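Local coordinates for protein cytochrome P450 RhF (Acinetobacter radioresistens, PDB 6RO8) that binds heme as the heme domain of a longer class VII cytochrome P450, probably inserts oxygen into its substrates and can probably also act as a peroxygenase, at residues A[150-155]-A[395-400]; A[145-150]-A[172-177]. All coordinates share one frame; numbering follows the deposited sequence.

Contact 1: A[150-155]-A[395-400]; sequences KKVDGF and IEELSR
Glu397 OE2 is gripped by both end nitrogens of Arg400 through weak bonds of a salt bridge, Arg400 NH1 and Arg400 NH2 each lying 3.1 Å away, while the stem of Glu397 packs on Val152. Glu397 OE1 pairs with Arg401, which also reaches Asp153 and so ties the two helices together by charge. Glu396 belongs to the same salt-bridge network. The positive groups probably offset the repulsion between the like charges of Asp153 OD1 and Glu397 OE1, 5.7 Å apart. With chi1 at -170°, Glu397 CG lies opposite the backbone N, and the chain then bends at chi2. This brings Glu397 CG to 4.0 Å from Val152 CG2, and Glu397 OE1 is equally close to that methyl. In the P450 fold these segments belong to the D helix (134-155) and the L helix (384-401), which follows the cysteine ligand of the heme iron. Val152 and Leu398 are the nearest backbone pair, with CA atoms 8.0 Å apart. Beside them, Leu398 CD2 meets the edge of the Phe155 ring, near its plane, at 4.4 Å from Phe155 CZ. Val152 CA sits over one face of that ring, displaced toward its rim. Met167 of helix 163-168 packs on both Val152 and Phe155.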
# COMPACT_ATOMS: atom_id res chain seq x y z
N LYS A 150 5.16 17.19 17.87
CA LYS A 150 5.77 18.44 17.43
C LYS A 150 5.09 18.97 16.18
O LYS A 150 4.91 20.19 16.04
CB LYS A 150 7.27 18.26 17.20
CG LYS A 150 7.93 17.54 18.35
CD LYS A 150 9.44 17.39 18.20
CE LYS A 150 10.20 18.41 19.01
NZ LYS A 150 11.58 18.58 18.46
N LYS A 151 4.69 18.09 15.27
CA LYS A 151 4.02 18.56 14.07
C LYS A 151 2.72 19.28 14.41
O LYS A 151 2.48 20.40 13.93
CB LYS A 151 3.77 17.40 13.11
CG LYS A 151 4.93 17.18 12.15
CD LYS A 151 5.03 18.31 11.14
CE LYS A 151 6.48 18.71 10.84
NZ LYS A 151 7.13 17.92 9.75
N VAL A 152 1.88 18.69 15.26
CA VAL A 152 0.66 19.39 15.63
C VAL A 152 0.96 20.54 16.57
O VAL A 152 0.18 21.49 16.64
CB VAL A 152 -0.39 18.45 16.24
CG1 VAL A 152 -0.50 17.15 15.45
CG2 VAL A 152 -0.07 18.16 17.66
N ASP A 153 2.09 20.51 17.29
CA ASP A 153 2.50 21.72 17.99
C ASP A 153 2.60 22.87 17.01
O ASP A 153 2.28 24.02 17.34
CB ASP A 153 3.83 21.50 18.72
CG ASP A 153 3.66 20.83 20.09
OD1 ASP A 153 2.51 20.72 20.58
OD2 ASP A 153 4.69 20.42 20.67
N GLY A 154 2.98 22.56 15.77
CA GLY A 154 3.20 23.61 14.79
C GLY A 154 1.92 24.20 14.23
O GLY A 154 1.83 25.40 14.00
N PHE A 155 0.91 23.37 14.01
CA PHE A 155 -0.26 23.85 13.30
C PHE A 155 -1.50 23.98 14.17
O PHE A 155 -2.51 24.52 13.71
CB PHE A 155 -0.56 22.97 12.07
CG PHE A 155 -1.03 21.56 12.38
CD1 PHE A 155 -2.34 21.31 12.79
CD2 PHE A 155 -0.20 20.47 12.16
CE1 PHE A 155 -2.78 20.02 13.03
CE2 PHE A 155 -0.64 19.18 12.40
CZ PHE A 155 -1.93 18.95 12.83
N ILE A 395 -4.23 9.34 15.25
CA ILE A 395 -5.60 9.54 15.70
C ILE A 395 -5.66 9.87 17.19
O ILE A 395 -6.45 10.73 17.61
CB ILE A 395 -6.43 8.29 15.36
CG1 ILE A 395 -6.45 8.08 13.84
CG2 ILE A 395 -7.83 8.42 15.93
CD1 ILE A 395 -6.88 6.68 13.44
N GLU A 396 -4.84 9.20 18.01
CA GLU A 396 -4.81 9.52 19.43
C GLU A 396 -4.45 10.98 19.63
O GLU A 396 -5.16 11.72 20.33
CB GLU A 396 -3.83 8.61 20.17
CG GLU A 396 -4.04 8.55 21.71
CD GLU A 396 -3.39 9.72 22.44
OE1 GLU A 396 -2.51 10.35 21.81
OE2 GLU A 396 -3.74 10.01 23.63
N GLU A 397 -3.35 11.43 19.00
CA GLU A 397 -2.89 12.80 19.19
C GLU A 397 -3.98 13.79 18.78
O GLU A 397 -4.34 14.70 19.54
CB GLU A 397 -1.60 13.06 18.40
CG GLU A 397 -0.89 14.40 18.72
CD GLU A 397 -0.19 14.38 20.08
OE1 GLU A 397 0.22 15.47 20.58
OE2 GLU A 397 -0.05 13.28 20.67
N LEU A 398 -4.55 13.57 17.59
CA LEU A 398 -5.55 14.49 17.06
C LEU A 398 -6.83 14.50 17.89
O LEU A 398 -7.37 15.56 18.19
CB LEU A 398 -5.87 14.13 15.61
CG LEU A 398 -4.82 14.58 14.59
CD1 LEU A 398 -5.08 13.94 13.23
CD2 LEU A 398 -4.81 16.09 14.50
N SER A 399 -7.35 13.32 18.23
CA SER A 399 -8.59 13.27 18.99
C SER A 399 -8.39 13.72 20.43
O SER A 399 -9.35 14.16 21.07
CB SER A 399 -9.17 11.86 18.96
OG SER A 399 -8.29 10.96 19.61
N ARG A 400 -7.17 13.62 20.94
CA ARG A 400 -6.89 14.09 22.29
C ARG A 400 -6.86 15.60 22.36
O ARG A 400 -7.47 16.21 23.25
CB ARG A 400 -5.55 13.53 22.78
CG ARG A 400 -5.35 13.67 24.25
CD ARG A 400 -4.05 13.04 24.67
NE ARG A 400 -2.91 13.92 24.42
CZ ARG A 400 -1.91 13.61 23.61
NH1 ARG A 400 -1.92 12.44 22.98
NH2 ARG A 400 -0.90 14.46 23.42

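Contact 2: A[145-150]-A[172-177]; sequences RELVRK and PLMVAL
Leu147 reaches across to Val175 and Met174 because its chi1 of -73° sets CG opposite the carbonyl carbon. Val175 carries CG2 anti to its own carbonyl carbon, and this methyl meets the leucine. The contact joins the D helix (134-155) to the E helix (170-179) of the cytochrome P450 fold. Together with the L helix and the long central helix that crosses the heme, these two form the four-helix core of that fold. Leu147 CD1 makes the closest approaches. Leu147 CD1 stands 4.0 Å from Val175 CG2 and 4.1 Å from Met174 CB. Both leucine methyls also come near the thioether, with Leu147 CD1 at 4.2 Å and Leu147 CD2 at 4.3 Å from Met174 SD. The CD1 branch therefore rests on two successive residues of the E helix, crossing each side chain at a slant. The interaction is purely apolar. The backbones stay well apart: the nearest CA atoms, those of Leu147 and Val175, are 8.9 Å from each other. The joint is small, with about 109 Å² buried in all. Val175 is buried, while Leu147 and Met174 keep some exposure. Further packing surrounds the pair. Val175 also touches Val144 on the D helix and Glu390 on the L helix, and Met174 leans on Lys151 and on Met187 of helix 187-202. Within segment 145-150, Glu146 and Arg149 form a salt bridge one turn apart. Arg149 NH2 gives a nearly straight bond (170°) to Glu146 OE1 over 2.7 Å. The oxygen lies in the guanidinium plane, but the donor sits above the carboxylate plane, 39° out of it.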
# COMPACT_ATOMS: atom_id res chain seq x y z
N ARG A 145 5.79 9.12 18.23
CA ARG A 145 5.01 9.98 19.11
C ARG A 145 5.64 11.36 19.27
O ARG A 145 4.93 12.36 19.34
CB ARG A 145 4.80 9.34 20.47
CG ARG A 145 3.52 9.79 21.13
CD ARG A 145 2.78 8.59 21.66
NE ARG A 145 3.68 7.56 22.16
CZ ARG A 145 3.33 6.30 22.41
NH1 ARG A 145 2.08 5.90 22.19
NH2 ARG A 145 4.23 5.44 22.87
N GLU A 146 6.97 11.43 19.32
CA GLU A 146 7.62 12.74 19.36
C GLU A 146 7.31 13.53 18.10
O GLU A 146 7.03 14.73 18.17
CB GLU A 146 9.13 12.57 19.53
CG GLU A 146 9.58 12.14 20.91
CD GLU A 146 9.41 13.23 21.96
OE1 GLU A 146 10.12 14.26 21.89
OE2 GLU A 146 8.56 13.04 22.86
N LEU A 147 7.35 12.87 16.94
CA LEU A 147 7.13 13.58 15.69
C LEU A 147 5.73 14.17 15.63
O LEU A 147 5.55 15.34 15.29
CB LEU A 147 7.37 12.63 14.50
CG LEU A 147 8.82 12.27 14.19
CD1 LEU A 147 8.90 11.46 12.92
CD2 LEU A 147 9.66 13.53 14.08
N VAL A 148 4.73 13.36 15.97
CA VAL A 148 3.35 13.80 15.86
C VAL A 148 3.06 14.90 16.88
O VAL A 148 2.28 15.83 16.61
CB VAL A 148 2.41 12.59 16.03
CG1 VAL A 148 0.97 13.02 15.97
CG2 VAL A 148 2.71 11.55 14.96
N ARG A 149 3.67 14.82 18.06
CA ARG A 149 3.47 15.88 19.05
C ARG A 149 4.00 17.21 18.53
O ARG A 149 3.37 18.26 18.72
CB ARG A 149 4.15 15.51 20.36
CG ARG A 149 3.81 16.48 21.49
CD ARG A 149 4.43 16.08 22.81
NE ARG A 149 5.87 16.35 22.85
CZ ARG A 149 6.81 15.46 22.56
NH1 ARG A 149 6.48 14.22 22.22
NH2 ARG A 149 8.09 15.82 22.62
N LYS A 150 5.16 17.19 17.87
CA LYS A 150 5.77 18.44 17.43
C LYS A 150 5.09 18.97 16.18
O LYS A 150 4.91 20.19 16.04
CB LYS A 150 7.27 18.26 17.20
CG LYS A 150 7.93 17.54 18.35
CD LYS A 150 9.44 17.39 18.20
CE LYS A 150 10.20 18.41 19.01
NZ LYS A 150 11.58 18.58 18.46
N PRO A 172 5.29 9.58 8.20
CA PRO A 172 5.57 8.19 7.80
C PRO A 172 6.85 8.08 7.00
O PRO A 172 7.61 7.11 7.20
CB PRO A 172 4.35 7.81 6.95
CG PRO A 172 3.30 8.71 7.42
CD PRO A 172 3.98 10.01 7.70
N LEU A 173 7.12 9.06 6.13
CA LEU A 173 8.39 9.09 5.40
C LEU A 173 9.57 9.10 6.36
O LEU A 173 10.46 8.25 6.28
CB LEU A 173 8.43 10.30 4.48
CG LEU A 173 9.76 10.45 3.72
CD1 LEU A 173 10.07 9.18 2.93
CD2 LEU A 173 9.77 11.67 2.79
N MET A 174 9.59 10.06 7.29
CA MET A 174 10.69 10.15 8.24
C MET A 174 10.84 8.87 9.06
O MET A 174 11.96 8.38 9.26
CB MET A 174 10.46 11.33 9.18
CG MET A 174 11.05 12.60 8.70
SD MET A 174 10.42 13.84 9.83
CE MET A 174 8.95 14.38 8.96
N VAL A 175 9.73 8.34 9.56
CA VAL A 175 9.78 7.08 10.30
C VAL A 175 10.43 6.00 9.44
O VAL A 175 11.36 5.29 9.89
CB VAL A 175 8.36 6.70 10.76
CG1 VAL A 175 8.32 5.30 11.33
CG2 VAL A 175 7.85 7.74 11.79
N ALA A 176 10.01 5.90 8.17
CA ALA A 176 10.56 4.89 7.27
C ALA A 176 12.08 5.02 7.13
O ALA A 176 12.82 4.07 7.38
CB ALA A 176 9.89 4.99 5.90
N LEU A 177 12.54 6.20 6.70
CA LEU A 177 13.97 6.46 6.62
C LEU A 177 14.67 6.01 7.89
O LEU A 177 15.71 5.34 7.83
CB LEU A 177 14.23 7.94 6.38
CG LEU A 177 13.64 8.46 5.08
CD1 LEU A 177 13.78 9.97 5.03
CD2 LEU A 177 14.38 7.80 3.97

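Overall arrangement
Both contacts draw on helix 134-155 and share Lys150. Contact 2 uses the earlier part of that helix to meet helix 170-179; contact 1 uses its end to meet helix 384-401. Their centres are 12 Å apart. They also touch directly: Glu397 CB of contact 1 packs on Val148 CG1 of contact 2 at 3.5 Å, and Lys151 NZ comes within 4.1 Å of Met174 CE. The D helix is thus packed against both the L and E helices. Both contacts lie away from the annotated sites. In contact 2 the side chain of Val175 is about 7 Å from the heme, without touching it. Contact 1 is centred about 24 Å from the centre of the chain.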